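Local atomic coordinates of putative sugar isomerase (Parabacteroides distasonis, PDB entry 3LMZ), a protein that is probably a sugar isomerase built on a xylose isomerase-like TIM barrel, with its true substrate not established. Residues Cys228-Glu233 against Leu241-Ser246; Thr34-Leu39 against His67-Ala72; His134-Lys139 against Ser196-Val201; Phe30-Thr35 against Asp51-Leu56. All blocks are in the same frame, centred on the assembly; numbering follows the deposited sequence.

Contact 1: Cys228-Glu233 against Leu241-Ser246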
loop_
_atom_site.group_PDB
_atom_site.type_symbol
_atom_site.label_atom_id
_atom_site.label_comp_id
_atom_site.label_asym_id
_atom_site.label_seq_id
_atom_site.Cartn_x
_atom_site.Cartn_y
_atom_site.Cartn_z
ATOM N N CYS A 228 3.227 14.588 -7.839
ATOM C CA CYS A 228 3.201 13.235 -8.398
ATOM C C CYS A 228 1.824 12.783 -7.934
ATOM O O CYS A 228 1.620 12.538 -6.746
ATOM C CB CYS A 228 4.289 12.354 -7.762
ATOM S SG CYS A 228 5.987 12.809 -8.006
ATOM N N SER A 229 0.893 12.733 -8.886
ATOM C CA SER A 229 -0.528 12.521 -8.647
ATOM C C SER A 229 -0.949 11.156 -9.162
ATOM O O SER A 229 -0.755 10.820 -10.338
ATOM C CB SER A 229 -1.313 13.632 -9.309
ATOM O OG SER A 229 -1.123 14.783 -8.489
ATOM N N LEU A 230 -1.429 10.310 -8.252
ATOM C CA LEU A 230 -1.834 8.984 -8.646
ATOM C C LEU A 230 -3.076 8.988 -9.484
ATOM O O LEU A 230 -4.104 9.530 -9.107
ATOM C CB LEU A 230 -2.043 8.062 -7.406
ATOM C CG LEU A 230 -2.614 6.671 -7.687
ATOM C CD1 LEU A 230 -1.669 5.825 -8.500
ATOM C CD2 LEU A 230 -3.057 5.953 -6.370
ATOM N N GLU A 231 -2.963 8.413 -10.670
ATOM C CA GLU A 231 -4.108 8.239 -11.571
ATOM C C GLU A 231 -4.321 6.751 -11.767
ATOM O O GLU A 231 -3.686 6.082 -12.588
ATOM C CB GLU A 231 -3.899 8.958 -12.901
ATOM C CG GLU A 231 -5.148 8.972 -13.741
ATOM C CD GLU A 231 -5.039 9.905 -14.932
ATOM O OE1 GLU A 231 -4.111 9.697 -15.770
ATOM O OE2 GLU A 231 -5.885 10.812 -15.028
ATOM N N TYR A 232 -5.188 6.211 -10.931
ATOM C CA TYR A 232 -5.414 4.762 -10.836
ATOM C C TYR A 232 -6.568 4.314 -11.714
ATOM O O TYR A 232 -7.713 4.723 -11.485
ATOM C CB TYR A 232 -5.681 4.316 -9.383
ATOM C CG TYR A 232 -5.610 2.842 -9.222
ATOM C CD1 TYR A 232 -4.399 2.217 -9.319
ATOM C CD2 TYR A 232 -6.710 2.092 -8.949
ATOM C CE1 TYR A 232 -4.297 0.783 -9.229
ATOM C CE2 TYR A 232 -6.630 0.679 -8.793
ATOM C CZ TYR A 232 -5.430 0.045 -8.986
ATOM O OH TYR A 232 -5.346 -1.334 -8.841
ATOM N N GLU A 233 -6.269 3.539 -12.777
ATOM C CA GLU A 233 -7.226 3.217 -13.847
ATOM C C GLU A 233 -7.458 1.724 -13.976
ATOM O O GLU A 233 -7.529 1.148 -15.042
ATOM C CB GLU A 233 -6.739 3.778 -15.194
ATOM C CG GLU A 233 -6.452 5.284 -15.119
ATOM C CD GLU A 233 -5.756 5.905 -16.347
ATOM O OE1 GLU A 233 -4.792 5.319 -17.009
ATOM O OE2 GLU A 233 -6.167 7.066 -16.583
ATOM N N LEU A 241 -8.981 -0.597 -2.765
ATOM C CA LEU A 241 -7.919 -1.493 -2.372
ATOM C C LEU A 241 -6.636 -1.300 -3.195
ATOM O O LEU A 241 -5.522 -1.350 -2.685
ATOM C CB LEU A 241 -8.420 -2.948 -2.428
ATOM C CG LEU A 241 -7.767 -3.965 -1.504
ATOM C CD1 LEU A 241 -8.224 -3.835 -0.046
ATOM C CD2 LEU A 241 -8.096 -5.321 -2.086
ATOM N N GLY A 242 -6.815 -1.061 -4.495
ATOM C CA GLY A 242 -5.702 -0.839 -5.405
ATOM C C GLY A 242 -5.043 0.520 -5.251
ATOM O O GLY A 242 -3.820 0.663 -5.344
ATOM N N ILE A 243 -5.880 1.527 -5.042
ATOM C CA ILE A 243 -5.404 2.886 -4.722
ATOM C C ILE A 243 -4.493 2.809 -3.493
ATOM O O ILE A 243 -3.335 3.255 -3.502
ATOM C CB ILE A 243 -6.556 3.878 -4.486
ATOM C CG1 ILE A 243 -7.315 4.184 -5.790
ATOM C CG2 ILE A 243 -5.968 5.148 -3.891
ATOM C CD1 ILE A 243 -8.691 4.827 -5.521
ATOM N N ALA A 244 -4.965 2.147 -2.451
ATOM C CA ALA A 244 -4.217 2.137 -1.150
ATOM C C ALA A 244 -2.946 1.322 -1.214
ATOM O O ALA A 244 -1.907 1.777 -0.769
ATOM C CB ALA A 244 -5.145 1.593 -0.039
ATOM N N GLU A 245 -2.993 0.174 -1.921
ATOM C CA GLU A 245 -1.764 -0.595 -2.110
ATOM C C GLU A 245 -0.748 0.208 -2.905
ATOM O O GLU A 245 0.434 0.248 -2.581
ATOM C CB GLU A 245 -2.033 -1.902 -2.870
ATOM C CG GLU A 245 -0.776 -2.745 -3.111
ATOM C CD GLU A 245 -1.016 -4.062 -3.845
ATOM O OE1 GLU A 245 -2.205 -4.513 -3.857
ATOM O OE2 GLU A 245 -0.006 -4.626 -4.316
ATOM N N SER A 246 -1.202 0.898 -3.966
ATOM C CA SER A 246 -0.293 1.651 -4.794
ATOM C C SER A 246 0.365 2.792 -3.994
ATOM O O SER A 246 1.580 3.072 -4.158
ATOM C CB SER A 246 -1.054 2.268 -5.953
ATOM O OG SER A 246 -1.573 1.341 -6.882
#
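Y232 lays its ring against the G242-I243 peptide, just beyond the last of the eight parallel strands of the TIM barrel. Strand 227-230 is joined here to helix 240-256, the helix that follows it and ends the chain. The phenol can be followed outward. CG lies anti to the backbone N (chi1 -167°), which carries the ring toward the helix. CB already rests on I243 CG1, and further along Y232 CD2 touches the same I243 CG1 at 3.8 Å. CE2 and CZ then pass over the backbone, so that one ring face receives G242 C and I243 N, both displaced toward the rim. At the tip, Y232 OH comes within 3.5 Å of G242 CA, where a side chain would run straight into the hydroxyl. S246 OG meets the ring obliquely, 3.6 Å from Y232 CE1. Were Y232 an alanine, the G242-I243 peptide would probably lose its aromatic cover and a gap would open between strand end and helix.

Two residues earlier, at the end of strand 227-230, L230 CD2 packs on I243 CG2 at 3.9 Å, making I243 a shared apolar partner. T26 OG1 bonds to Y232 N and L230 O, fixing the backbone that carries both side chains, while E231 hydrogen-bonds a citrate probably taken from the crystallisation liquor. G242 O is gripped twice within the helix, by S246 N and, from the opposite face of its plane, by S246 OG at 2.8 Å.

Contact 2: Thr34-Leu39 against His67-Ala72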
loop_
_atom_site.group_PDB
_atom_site.type_symbol
_atom_site.label_atom_id
_atom_site.label_comp_id
_atom_site.label_asym_id
_atom_site.label_seq_id
_atom_site.Cartn_x
_atom_site.Cartn_y
_atom_site.Cartn_z
ATOM N N THR A 34 -16.583 11.346 -0.842
ATOM C CA THR A 34 -15.886 10.051 -0.829
ATOM C C THR A 34 -14.404 10.253 -1.188
ATOM O O THR A 34 -13.522 9.662 -0.563
ATOM C CB THR A 34 -16.535 9.079 -1.840
ATOM O OG1 THR A 34 -17.892 8.883 -1.439
ATOM C CG2 THR A 34 -15.780 7.733 -1.942
ATOM N N THR A 35 -14.135 11.075 -2.209
ATOM C CA THR A 35 -12.744 11.361 -2.636
ATOM C C THR A 35 -11.938 11.963 -1.491
ATOM O O THR A 35 -10.886 11.485 -1.173
ATOM C CB THR A 35 -12.815 12.342 -3.833
ATOM O OG1 THR A 35 -13.501 11.718 -4.925
ATOM C CG2 THR A 35 -11.330 12.752 -4.235
ATOM N N LEU A 36 -12.461 13.010 -0.848
ATOM C CA LEU A 36 -11.710 13.696 0.215
ATOM C C LEU A 36 -11.524 12.773 1.434
ATOM O O LEU A 36 -10.466 12.780 2.037
ATOM C CB LEU A 36 -12.398 15.009 0.601
ATOM C CG LEU A 36 -12.401 16.087 -0.471
ATOM C CD1 LEU A 36 -13.275 17.265 0.017
ATOM C CD2 LEU A 36 -11.006 16.516 -0.838
ATOM N N LYS A 37 -12.523 12.010 1.798
ATOM C CA LYS A 37 -12.402 11.094 2.907
ATOM C C LYS A 37 -11.296 10.042 2.639
ATOM O O LYS A 37 -10.505 9.674 3.529
ATOM C CB LYS A 37 -13.762 10.456 3.192
ATOM C CG LYS A 37 -14.642 11.442 3.969
ATOM C CD LYS A 37 -16.118 10.996 4.133
ATOM C CE LYS A 37 -16.966 12.095 4.855
ATOM N NZ LYS A 37 -18.445 11.803 4.713
ATOM N N THR A 38 -11.233 9.558 1.385
ATOM C CA THR A 38 -10.237 8.609 1.034
ATOM C C THR A 38 -8.868 9.239 1.109
ATOM O O THR A 38 -7.936 8.636 1.669
ATOM C CB THR A 38 -10.527 7.980 -0.348
ATOM O OG1 THR A 38 -11.870 7.492 -0.380
ATOM C CG2 THR A 38 -9.528 6.923 -0.716
ATOM N N LEU A 39 -8.661 10.419 0.518
ATOM C CA LEU A 39 -7.347 11.074 0.638
ATOM C C LEU A 39 -6.949 11.274 2.106
ATOM O O LEU A 39 -5.793 11.095 2.472
ATOM C CB LEU A 39 -7.310 12.451 -0.090
ATOM C CG LEU A 39 -6.969 12.430 -1.596
ATOM C CD1 LEU A 39 -7.926 11.609 -2.403
ATOM C CD2 LEU A 39 -6.932 13.868 -2.093
ATOM N N HIS A 67 -13.513 24.769 -1.410
ATOM C CA HIS A 67 -12.278 24.977 -0.687
ATOM C C HIS A 67 -12.398 24.632 0.798
ATOM O O HIS A 67 -11.459 24.046 1.400
ATOM C CB HIS A 67 -11.756 26.395 -0.819
ATOM C CG HIS A 67 -11.261 26.717 -2.180
ATOM N ND1 HIS A 67 -10.420 25.875 -2.870
ATOM C CD2 HIS A 67 -11.457 27.805 -2.969
ATOM C CE1 HIS A 67 -10.142 26.421 -4.050
ATOM N NE2 HIS A 67 -10.737 27.595 -4.119
ATOM N N ASP A 68 -13.528 25.008 1.401
ATOM C CA ASP A 68 -13.702 24.752 2.813
ATOM C C ASP A 68 -13.790 23.269 3.095
ATOM O O ASP A 68 -13.239 22.768 4.075
ATOM C CB ASP A 68 -14.971 25.407 3.319
ATOM C CG ASP A 68 -14.881 26.920 3.387
ATOM O OD1 ASP A 68 -13.749 27.468 3.371
ATOM O OD2 ASP A 68 -15.977 27.543 3.487
ATOM N N LYS A 69 -14.481 22.525 2.232
ATOM C CA LYS A 69 -14.571 21.081 2.422
ATOM C C LYS A 69 -13.188 20.429 2.259
ATOM O O LYS A 69 -12.777 19.565 3.066
ATOM C CB LYS A 69 -15.620 20.460 1.468
ATOM C CG LYS A 69 -16.127 19.136 1.992
ATOM C CD LYS A 69 -16.945 18.307 0.985
ATOM C CE LYS A 69 -17.497 17.043 1.658
ATOM N NZ LYS A 69 -16.489 16.225 2.422
ATOM N N CYS A 70 -12.476 20.830 1.209
ATOM C CA CYS A 70 -11.112 20.347 1.006
ATOM C C CYS A 70 -10.248 20.587 2.277
ATOM O O CYS A 70 -9.635 19.642 2.828
ATOM C CB CYS A 70 -10.508 21.029 -0.203
ATOM S SG CYS A 70 -11.019 20.377 -1.794
ATOM N N ALA A 71 -10.285 21.809 2.816
ATOM C CA ALA A 71 -9.479 22.176 3.989
ATOM C C ALA A 71 -9.886 21.342 5.204
ATOM O O ALA A 71 -9.042 20.942 6.003
ATOM C CB ALA A 71 -9.616 23.621 4.266
ATOM N N ALA A 72 -11.190 21.091 5.353
ATOM C CA ALA A 72 -11.647 20.279 6.474
ATOM C C ALA A 72 -11.071 18.853 6.477
ATOM O O ALA A 72 -11.035 18.191 7.527
ATOM C CB ALA A 72 -13.132 20.230 6.493
#
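T34 O, held by both T38 N and T38 OG1, belongs to the helix whose L36 presses on K69 and C70 of the next helix, 60-72; the T38 OG1 to T34 O bond is 2.7 Å long. The two donors come from opposite faces of the carbonyl plane, and the T38 hydroxyl spends its hydrogen within its own helix. Helices 32-41 and 60-72 are neighbours in the outer layer of the TIM barrel, and their backbones come nearest between L36 CA and C70 CA, 6.7 Å apart.

L36 contributes most of the packing there. Its chain stays extended past CG (chi2 173°) and thereby drives CD1 onto the backbone of the facing helix, 3.8 Å from C70 N and 3.9 Å from K69 O. K69 runs alongside, with its CD 3.9 Å from L36 CD1, so the aliphatic part of the lysine walls in the leucine methyl. A bend at its last torsion takes the ammonium to a salt bridge with D33, although two conformers are modelled for this lysine and its end is less certain. Across the other branch, L36 CD2 meets C70 SG at 4.0 Å.

Contact 3: His134-Lys139 against Ser196-Val201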
loop_
_atom_site.group_PDB
_atom_site.type_symbol
_atom_site.label_atom_id
_atom_site.label_comp_id
_atom_site.label_asym_id
_atom_site.label_seq_id
_atom_site.Cartn_x
_atom_site.Cartn_y
_atom_site.Cartn_z
ATOM N N HIS A 134 -0.820 10.994 -23.615
ATOM C CA HIS A 134 -1.899 10.005 -23.639
ATOM C C HIS A 134 -1.575 8.614 -24.123
ATOM O O HIS A 134 -2.462 7.758 -24.051
ATOM C CB HIS A 134 -3.066 10.543 -24.448
ATOM C CG HIS A 134 -3.879 11.537 -23.696
ATOM N ND1 HIS A 134 -4.374 12.676 -24.280
ATOM C CD2 HIS A 134 -4.312 11.541 -22.408
ATOM C CE1 HIS A 134 -5.050 13.365 -23.367
ATOM N NE2 HIS A 134 -5.049 12.689 -22.230
ATOM N N GLY A 135 -0.341 8.373 -24.531
ATOM C CA GLY A 135 0.094 7.041 -24.936
ATOM C C GLY A 135 -0.329 6.641 -26.326
ATOM O O GLY A 135 -0.868 7.433 -27.110
ATOM N N PRO A 136 -0.032 5.395 -26.663
ATOM C CA PRO A 136 -0.085 4.955 -28.035
ATOM C C PRO A 136 -1.473 4.798 -28.615
ATOM O O PRO A 136 -1.543 4.695 -29.839
ATOM C CB PRO A 136 0.613 3.599 -28.006
ATOM C CG PRO A 136 0.373 3.087 -26.618
ATOM C CD PRO A 136 0.439 4.347 -25.758
ATOM N N ASP A 137 -2.530 4.808 -27.822
ATOM C CA ASP A 137 -3.923 4.689 -28.363
ATOM C C ASP A 137 -4.477 6.020 -28.947
ATOM O O ASP A 137 -5.513 6.013 -29.647
ATOM C CB ASP A 137 -4.896 4.221 -27.276
ATOM C CG ASP A 137 -4.600 2.812 -26.763
ATOM O OD1 ASP A 137 -4.605 1.861 -27.560
ATOM O OD2 ASP A 137 -4.378 2.677 -25.552
ATOM N N ILE A 138 -3.804 7.150 -28.660
ATOM C CA ILE A 138 -4.327 8.481 -28.974
ATOM C C ILE A 138 -3.346 9.230 -29.906
ATOM O O ILE A 138 -2.129 9.170 -29.709
ATOM C CB ILE A 138 -4.553 9.257 -27.631
ATOM C CG1 ILE A 138 -5.724 8.628 -26.857
ATOM C CG2 ILE A 138 -4.807 10.697 -27.859
ATOM C CD1 ILE A 138 -5.424 7.336 -26.257
ATOM N N LYS A 139 -3.856 9.911 -30.932
ATOM C CA LYS A 139 -2.993 10.491 -31.963
ATOM C C LYS A 139 -2.233 11.732 -31.522
ATOM O O LYS A 139 -1.100 11.982 -31.974
ATOM C CB LYS A 139 -3.785 10.815 -33.261
ATOM C CG LYS A 139 -4.035 9.585 -34.148
ATOM N N SER A 196 5.554 -2.277 -21.607
ATOM C CA SER A 196 5.969 -1.078 -22.333
ATOM C C SER A 196 5.467 -1.118 -23.794
ATOM O O SER A 196 6.248 -0.958 -24.745
ATOM C CB SER A 196 7.502 -0.972 -22.286
ATOM O OG SER A 196 8.125 -2.190 -22.717
ATOM N N SER A 197 4.158 -1.264 -23.959
ATOM C CA SER A 197 3.485 -1.337 -25.251
ATOM C C SER A 197 2.043 -0.956 -25.094
ATOM O O SER A 197 1.532 -0.832 -23.995
ATOM C CB SER A 197 3.565 -2.765 -25.824
ATOM O OG SER A 197 2.782 -3.670 -25.068
ATOM N N LYS A 198 1.364 -0.783 -26.205
ATOM C CA LYS A 198 -0.079 -0.513 -26.206
ATOM C C LYS A 198 -0.891 -1.561 -25.424
ATOM O O LYS A 198 -1.887 -1.222 -24.757
ATOM C CB LYS A 198 -0.607 -0.315 -27.649
ATOM C CG LYS A 198 -2.125 -0.072 -27.728
ATOM C CD LYS A 198 -2.643 -0.036 -29.183
ATOM C CE LYS A 198 -2.564 1.350 -29.771
ATOM N NZ LYS A 198 -3.423 1.494 -31.000
ATOM N N ALA A 199 -0.425 -2.805 -25.465
ATOM C CA ALA A 199 -1.053 -3.917 -24.736
ATOM C C ALA A 199 -0.883 -3.842 -23.222
ATOM O O ALA A 199 -1.578 -4.578 -22.501
ATOM C CB ALA A 199 -0.559 -5.289 -25.238
ATOM N N GLY A 200 0.045 -3.020 -22.736
ATOM C CA GLY A 200 0.180 -2.823 -21.285
ATOM C C GLY A 200 -1.098 -2.254 -20.702
ATOM O O GLY A 200 -1.668 -1.313 -21.246
ATOM N N VAL A 201 -1.574 -2.842 -19.596
ATOM C CA VAL A 201 -2.722 -2.311 -18.885
ATOM C C VAL A 201 -2.332 -1.795 -17.500
ATOM O O VAL A 201 -1.253 -2.076 -17.005
ATOM C CB VAL A 201 -3.830 -3.349 -18.781
ATOM C CG1 VAL A 201 -4.200 -3.835 -20.203
ATOM C CG2 VAL A 201 -3.414 -4.523 -17.877
#
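P136 and K198 bring together two turns from loops that follow strands 128-132 and 185-193 of the TIM barrel, at the end where loops of such barrels usually surround the active site. G135 to I138 and S197 to G200 each form a type I beta turn; the second is closed by G200 N donating to S197 O at 2.9 Å, whereas the corresponding bond in the first is weak.

The apolar part is small. P136 CG rests 3.7 Å from K198 CB and equally near K198 CA, ring and lysine sliding past one another in opposite directions.

The polar part lies beside it at the surface. K198 starts out extended and then bends at its third torsion (chi3 -88°), wrapping its methylenes round D137 OD1: the oxygen is 3.1 Å from both K198 CG and K198 CE. The ammonium follows less closely, and D137 OD1 to K198 NZ, at 3.7 Å, is a long salt bridge.

Stronger charge pairing comes from R169, which forms a salt bridge with D137 OD2 and hydrogen-bonds K198 O and G200 O, so one guanidinium links both turns. H134, at the start of its loop, hydrogen-bonds a citrate probably from the crystallisation liquor. P136 O also lies 3.5 Å from K198 CE.

Contact 4: Phe30-Thr35 against Asp51-Leu56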
loop_
_atom_site.group_PDB
_atom_site.type_symbol
_atom_site.label_atom_id
_atom_site.label_comp_id
_atom_site.label_asym_id
_atom_site.label_seq_id
_atom_site.Cartn_x
_atom_site.Cartn_y
_atom_site.Cartn_z
ATOM N N PHE A 30 -16.952 8.432 -8.159
ATOM C CA PHE A 30 -17.204 8.806 -6.786
ATOM C C PHE A 30 -17.358 10.290 -6.574
ATOM O O PHE A 30 -16.754 11.091 -7.307
ATOM C CB PHE A 30 -16.132 8.224 -5.873
ATOM C CG PHE A 30 -16.094 6.719 -5.976
ATOM C CD1 PHE A 30 -17.018 5.941 -5.297
ATOM C CD2 PHE A 30 -15.304 6.114 -6.907
ATOM C CE1 PHE A 30 -17.075 4.551 -5.446
ATOM C CE2 PHE A 30 -15.345 4.738 -7.086
ATOM C CZ PHE A 30 -16.245 3.940 -6.351
ATOM N N ASP A 31 -18.183 10.670 -5.611
ATOM C CA ASP A 31 -18.366 12.066 -5.293
ATOM C C ASP A 31 -17.195 12.677 -4.554
ATOM O O ASP A 31 -16.245 12.006 -4.118
ATOM C CB ASP A 31 -19.711 12.360 -4.621
ATOM C CG ASP A 31 -19.876 11.706 -3.314
ATOM O OD1 ASP A 31 -18.868 11.380 -2.659
ATOM O OD2 ASP A 31 -21.051 11.553 -2.876
ATOM N N LEU A 32 -17.265 13.988 -4.412
ATOM C CA LEU A 32 -16.162 14.696 -3.731
ATOM C C LEU A 32 -16.008 14.285 -2.269
ATOM O O LEU A 32 -14.867 14.156 -1.795
ATOM C CB LEU A 32 -16.351 16.206 -3.857
ATOM C CG LEU A 32 -15.260 17.056 -3.238
ATOM C CD1 LEU A 32 -13.952 16.827 -3.887
ATOM C CD2 LEU A 32 -15.711 18.535 -3.336
ATOM N N ASP A 33 -17.122 14.080 -1.572
ATOM C CA ASP A 33 -17.057 13.619 -0.169
ATOM C C ASP A 33 -16.217 12.348 -0.054
ATOM O O ASP A 33 -15.254 12.261 0.725
ATOM C CB ASP A 33 -18.443 13.301 0.401
ATOM C CG ASP A 33 -19.378 14.493 0.412
ATOM O OD1 ASP A 33 -18.929 15.619 0.688
ATOM O OD2 ASP A 33 -20.588 14.291 0.144
ATOM N N THR A 34 -16.583 11.346 -0.842
ATOM C CA THR A 34 -15.886 10.051 -0.829
ATOM C C THR A 34 -14.404 10.253 -1.188
ATOM O O THR A 34 -13.522 9.662 -0.563
ATOM C CB THR A 34 -16.535 9.079 -1.840
ATOM O OG1 THR A 34 -17.892 8.883 -1.439
ATOM C CG2 THR A 34 -15.780 7.733 -1.942
ATOM N N THR A 35 -14.135 11.075 -2.209
ATOM C CA THR A 35 -12.744 11.361 -2.636
ATOM C C THR A 35 -11.938 11.963 -1.491
ATOM O O THR A 35 -10.886 11.485 -1.173
ATOM C CB THR A 35 -12.815 12.342 -3.833
ATOM O OG1 THR A 35 -13.501 11.718 -4.925
ATOM C CG2 THR A 35 -11.330 12.752 -4.235
ATOM N N ASP A 51 -13.816 18.495 -13.283
ATOM C CA ASP A 51 -15.121 19.088 -13.485
ATOM C C ASP A 51 -16.272 18.312 -12.850
ATOM O O ASP A 51 -17.265 18.899 -12.425
ATOM C CB ASP A 51 -15.390 19.360 -14.972
ATOM C CG ASP A 51 -15.340 18.093 -15.880
ATOM O OD1 ASP A 51 -15.010 16.998 -15.407
ATOM O OD2 ASP A 51 -15.609 18.269 -17.098
ATOM N N PHE A 52 -16.135 16.978 -12.734
ATOM C CA PHE A 52 -17.171 16.169 -12.053
ATOM C C PHE A 52 -17.243 16.341 -10.534
ATOM O O PHE A 52 -18.206 15.904 -9.869
ATOM C CB PHE A 52 -17.072 14.688 -12.492
ATOM C CG PHE A 52 -15.693 14.102 -12.415
ATOM C CD1 PHE A 52 -15.156 13.746 -11.195
ATOM C CD2 PHE A 52 -14.999 13.738 -13.584
ATOM C CE1 PHE A 52 -13.916 13.176 -11.126
ATOM C CE2 PHE A 52 -13.780 13.177 -13.471
ATOM C CZ PHE A 52 -13.250 12.871 -12.271
ATOM N N HIS A 53 -16.227 16.981 -9.975
ATOM C CA HIS A 53 -16.233 17.442 -8.598
ATOM C C HIS A 53 -16.502 18.964 -8.431
ATOM O O HIS A 53 -17.193 19.377 -7.475
ATOM C CB HIS A 53 -14.932 17.052 -7.905
ATOM C CG HIS A 53 -14.774 15.600 -7.705
ATOM N ND1 HIS A 53 -13.541 14.993 -7.645
ATOM C CD2 HIS A 53 -15.699 14.616 -7.584
ATOM C CE1 HIS A 53 -13.711 13.689 -7.452
ATOM N NE2 HIS A 53 -15.009 13.430 -7.417
ATOM N N LEU A 54 -15.973 19.777 -9.353
ATOM C CA LEU A 54 -16.191 21.215 -9.291
ATOM C C LEU A 54 -16.435 21.706 -10.725
ATOM O O LEU A 54 -15.479 22.057 -11.452
ATOM C CB LEU A 54 -15.012 21.937 -8.679
ATOM C CG LEU A 54 -15.177 23.444 -8.420
ATOM C CD1 LEU A 54 -16.292 23.699 -7.399
ATOM C CD2 LEU A 54 -13.854 24.091 -7.974
ATOM N N PRO A 55 -17.693 21.726 -11.135
ATOM C CA PRO A 55 -18.001 22.154 -12.503
ATOM C C PRO A 55 -17.516 23.556 -12.817
ATOM O O PRO A 55 -17.484 24.423 -11.920
ATOM C CB PRO A 55 -19.512 22.055 -12.579
ATOM C CG PRO A 55 -19.835 21.007 -11.551
ATOM C CD PRO A 55 -18.894 21.257 -10.440
ATOM N N LEU A 56 -17.209 23.779 -14.101
ATOM C CA LEU A 56 -16.637 25.034 -14.539
ATOM C C LEU A 56 -17.561 26.243 -14.282
ATOM O O LEU A 56 -17.074 27.341 -14.100
ATOM C CB LEU A 56 -16.174 24.969 -15.986
ATOM C CG LEU A 56 -14.753 24.440 -16.176
ATOM C CD1 LEU A 56 -14.641 22.961 -15.748
ATOM C CD2 LEU A 56 -14.300 24.717 -17.644
#
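H53 inserts its imidazole beside the start of helix 32-41, and F30 O takes the hydrogen of its NE2 at 2.9 Å with an N-H...O angle of 160°. CG of H53 stands anti to its carbonyl carbon (chi1 -68°), which sends the imidazole toward F30 O. The acceptor lies almost in the ring plane, so the bond fixes how the imidazole is turned. Both faces are covered: L32 CA sits over one as a CH-pi contact, 4.2 Å from the ring centroid, and F52 CD1 stands over the centre of the other. T35 OG1 adds a close oblique approach, 3.2 Å from H53 CE1, while itself donating to D31 O.

Away from this tight ring site the contact slackens. L32 CD1 reaches H53 CG at only 4.1 Å, and D31 points away from the loop on the exposed side. There it serves as N-cap: D31 OD1 accepts from T34 N at 2.9 Å, nearly along its C-O axis, and from T34 OG1, above the carboxylate plane. With an alanine here instead of H53, F30 O is likely to lose its donor, and a gap would probably open between L32 and F52.

The geometry is consistent with a hydrogen on NE2, and the bond ties the loop after strand 46-49 to a backbone carbonyl just ahead of the capped helix.

In the fold
All four contacts belong to one TIM barrel. Along the chain, contacts 2 and 4 start from the same region, contact 3 follows and contact 1 comes last. Contacts 2 and 4 both use helix 32-41, share T34 and T35, and have centres 10 Å apart; the two also touch through the K69-D33 pair, so helix 32-41 is held at its start by the loop after strand 46-49 and on one side by helix 60-72. Contact 1 lies roughly between contacts 2 and 3, its centre 17 Å from those of contacts 2 and 4 and 19 Å from that of contact 3. Contacts 2 and 3, with centres 32 Å apart, lie on opposite sides of the chain's centre, and the set thus spans the barrel.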